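Local coordinates for Thg1-like uncharacterized protein (Bacillus thuringiensis, PDB 4KGM) that binds ATP with two magnesium ions and, as a Thg1-like protein, probably adds nucleotides to the 5' end of tRNA in the 3'-to-5' direction, at residues I26-G31 with S74-I79. Sequence-based numbering, arbitrary orientation.
Sequences IVRIDG and SDEISI. With MG (magnesium ion), chain G; MG (magnesium ion), chain H; ATP (adenosine-5'-triphosphate), chain E.
The two-metal site of a polymerase-like palm is built where the C-terminal end of strand 26-31 meets Asp75, just before the antiparallel strand 76-79. Asp30 and Asp75 each bridge both magnesium ions. One ion takes Asp30 OD1, the carbonyl O of Gly31 and Asp75 OD2, each at 2.1 Å, and three oxygens of the ATP triphosphate complete six ligands. The other takes Asp30 OD2 at 2.3 Å, Asp75 OD1, ATP O2A and a water. The carboxylate planes stand 81° apart. Asp75 reaches the ions with CG between its backbone N and carbonyl carbon (chi1 67°), while Gly31 N donates to Asp75 O at 2.9 Å and ties the backbones of these two ligands together.

Behind the site, Val27 and Ile79, then Ile29 and Ile77, form hydrogen-bonded pairs; Ile77 N reaches Ile29 O at 2.6 Å. These side chains share a face packed against helices 97-119 and 47-63, where Ile29 CD1 meets Ile79 CD1 at 4.1 Å. On the face of Asp30, Arg28 CD lies 3.6 Å from Ser78 OG, and Tyr143 OH hydrogen-bonds both Ser78 OG and Arg28 NH1. Glu76 OE1 lies 4.2 Å from Arg28 NE but well out of the guanidinium plane; Arg147 salt-bridges Glu76, and Glu12 of the second subunit Arg28.

The two cations probably offset the aspartates' mutual repulsion and fix the triphosphate, consistent with polymerase-like two-metal catalysis, probably of ATP-dependent activation.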
loop_
_atom_site.group_PDB
_atom_site.type_symbol
_atom_site.label_atom_id
_atom_site.label_comp_id
_atom_site.label_asym_id
_atom_site.label_seq_id
_atom_site.Cartn_x
_atom_site.Cartn_y
_atom_site.Cartn_z
ATOM N N ILE A 26 16.373 1.966 1.337
ATOM C CA ILE A 26 17.060 2.602 0.222
ATOM C C ILE A 26 16.204 3.711 -0.381
ATOM O O ILE A 26 15.033 3.500 -0.699
ATOM C CB ILE A 26 17.408 1.584 -0.880
ATOM C CG1 ILE A 26 18.432 0.570 -0.368
ATOM C CG2 ILE A 26 17.945 2.294 -2.113
ATOM C CD1 ILE A 26 19.781 1.174 -0.066
ATOM N N VAL A 27 16.796 4.894 -0.529
ATOM C CA VAL A 27 16.131 6.011 -1.187
ATOM C C VAL A 27 16.893 6.411 -2.446
ATOM O O VAL A 27 18.088 6.707 -2.385
ATOM C CB VAL A 27 16.046 7.238 -0.265
ATOM C CG1 VAL A 27 15.392 8.404 -0.995
ATOM C CG2 VAL A 27 15.279 6.898 1.004
ATOM N N ARG A 28 16.211 6.413 -3.587
ATOM C CA ARG A 28 16.831 6.879 -4.823
ATOM C C ARG A 28 16.197 8.172 -5.333
ATOM O O ARG A 28 14.974 8.299 -5.407
ATOM C CB ARG A 28 16.824 5.800 -5.917
ATOM C CG ARG A 28 17.654 6.194 -7.144
ATOM C CD ARG A 28 17.962 5.018 -8.068
ATOM N NE ARG A 28 16.782 4.538 -8.783
ATOM C CZ ARG A 28 16.214 3.354 -8.576
ATOM N NH1 ARG A 28 16.723 2.520 -7.679
ATOM N NH2 ARG A 28 15.141 2.999 -9.272
ATOM N N ILE A 29 17.044 9.133 -5.667
ATOM C CA ILE A 29 16.603 10.407 -6.204
ATOM C C ILE A 29 17.149 10.551 -7.618
ATOM O O ILE A 29 18.333 10.393 -7.837
ATOM C CB ILE A 29 17.091 11.565 -5.311
ATOM C CG1 ILE A 29 16.357 11.546 -3.982
ATOM C CG2 ILE A 29 16.886 12.905 -5.981
ATOM C CD1 ILE A 29 17.173 12.081 -2.836
ATOM N N ASP A 30 16.280 10.838 -8.573
ATOM C CA ASP A 30 16.693 10.951 -9.970
ATOM C C ASP A 30 16.226 12.262 -10.599
ATOM O O ASP A 30 15.054 12.624 -10.503
ATOM C CB ASP A 30 16.169 9.762 -10.781
ATOM C CG ASP A 30 16.783 9.684 -12.169
ATOM O OD1 ASP A 30 16.273 10.358 -13.088
ATOM O OD2 ASP A 30 17.775 8.944 -12.341
ATOM N N GLY A 31 17.153 12.966 -11.247
ATOM C CA GLY A 31 16.856 14.242 -11.872
ATOM C C GLY A 31 15.803 14.147 -12.960
ATOM O O GLY A 31 15.824 13.232 -13.781
ATOM N N SER A 74 25.637 9.608 -12.677
ATOM C CA SER A 74 24.821 10.390 -13.605
ATOM C C SER A 74 23.962 11.419 -12.871
ATOM O O SER A 74 24.481 12.291 -12.174
ATOM C CB SER A 74 23.934 9.476 -14.456
ATOM O OG SER A 74 24.695 8.462 -15.086
ATOM N N ASP A 75 22.648 11.299 -13.019
ATOM C CA ASP A 75 21.721 12.229 -12.382
ATOM C C ASP A 75 20.920 11.559 -11.267
ATOM O O ASP A 75 19.858 12.047 -10.880
ATOM C CB ASP A 75 20.764 12.821 -13.417
ATOM C CG ASP A 75 19.816 11.788 -13.992
ATOM O OD1 ASP A 75 20.203 10.602 -14.066
ATOM O OD2 ASP A 75 18.683 12.162 -14.364
ATOM N N GLU A 76 21.427 10.444 -10.754
ATOM C CA GLU A 76 20.721 9.716 -9.710
ATOM C C GLU A 76 21.507 9.671 -8.404
ATOM O O GLU A 76 22.739 9.700 -8.403
ATOM C CB GLU A 76 20.368 8.299 -10.165
ATOM C CG GLU A 76 21.510 7.309 -10.047
ATOM C CD GLU A 76 21.071 5.886 -10.306
ATOM O OE1 GLU A 76 20.109 5.689 -11.079
ATOM O OE2 GLU A 76 21.682 4.964 -9.728
ATOM N N ILE A 77 20.779 9.608 -7.292
ATOM C CA ILE A 77 21.385 9.550 -5.968
ATOM C C ILE A 77 20.708 8.481 -5.113
ATOM O O ILE A 77 19.530 8.602 -4.777
ATOM C CB ILE A 77 21.280 10.905 -5.240
ATOM C CG1 ILE A 77 22.072 11.982 -5.984
ATOM C CG2 ILE A 77 21.776 10.784 -3.812
ATOM C CD1 ILE A 77 22.050 13.329 -5.299
ATOM N N SER A 78 21.453 7.435 -4.771
ATOM C CA SER A 78 20.939 6.382 -3.905
ATOM C C SER A 78 21.453 6.563 -2.483
ATOM O O SER A 78 22.637 6.822 -2.273
ATOM C CB SER A 78 21.326 4.999 -4.431
ATOM O OG SER A 78 20.622 4.686 -5.620
ATOM N N ILE A 79 20.557 6.425 -1.511
ATOM C CA ILE A 79 20.917 6.599 -0.110
ATOM C C ILE A 79 20.544 5.372 0.717
ATOM O O ILE A 79 19.395 4.926 0.696
ATOM C CB ILE A 79 20.224 7.834 0.491
ATOM C CG1 ILE A 79 20.474 9.062 -0.389
ATOM C CG2 ILE A 79 20.699 8.071 1.919
ATOM C CD1 ILE A 79 19.586 10.240 -0.064
HETATM MG MG MG G . 16.690 11.547 -14.799
HETATM MG MG MG H . 18.620 8.926 -14.516
HETATM P PG ATP E . 13.724 11.404 -16.769
HETATM O O1G ATP E . 13.546 10.015 -17.334
HETATM O O2G ATP E . 12.453 12.219 -16.689
HETATM O O3G ATP E . 14.557 11.446 -15.511
HETATM P PB ATP E . 16.208 12.073 -17.943
HETATM O O1B ATP E . 16.773 12.537 -16.621
HETATM O O2B ATP E . 16.663 12.754 -19.210
HETATM O O3B ATP E . 14.599 12.162 -17.894
HETATM P PA ATP E . 17.880 9.874 -17.624
HETATM O O1A ATP E . 18.044 8.498 -18.222
HETATM O O2A ATP E . 17.974 10.075 -16.131
HETATM O O3A ATP E . 16.484 10.498 -18.124
HETATM O "O5'" ATP E . 18.920 10.883 -18.329
HETATM C "C5'" ATP E . 20.086 11.333 -17.646
HETATM C "C4'" ATP E . 20.782 12.391 -18.495
HETATM O "O4'" ATP E . 21.656 13.194 -17.699
HETATM C "C3'" ATP E . 21.624 11.765 -19.596
HETATM O "O3'" ATP E . 21.033 12.030 -20.870
HETATM C "C2'" ATP E . 22.983 12.433 -19.504
HETATM O "O2'" ATP E . 23.342 13.003 -20.766
HETATM C "C1'" ATP E . 22.825 13.522 -18.454
HETATM N N9 ATP E . 24.021 13.593 -17.575
HETATM C C8 ATP E . 24.241 12.856 -16.470
HETATM N N7 ATP E . 25.432 13.171 -15.900
HETATM C C5 ATP E . 25.997 14.135 -16.648
HETATM C C6 ATP E . 27.253 14.920 -16.611
HETATM N N6 ATP E . 28.169 14.732 -15.630
HETATM N N1 ATP E . 27.453 15.832 -17.588
HETATM C C2 ATP E . 26.552 16.029 -18.567
HETATM N N3 ATP E . 25.393 15.354 -18.664
HETATM C C4 ATP E . 25.063 14.410 -17.751
HETATM O O HOH W 1 17.899 7.097 -14.466
#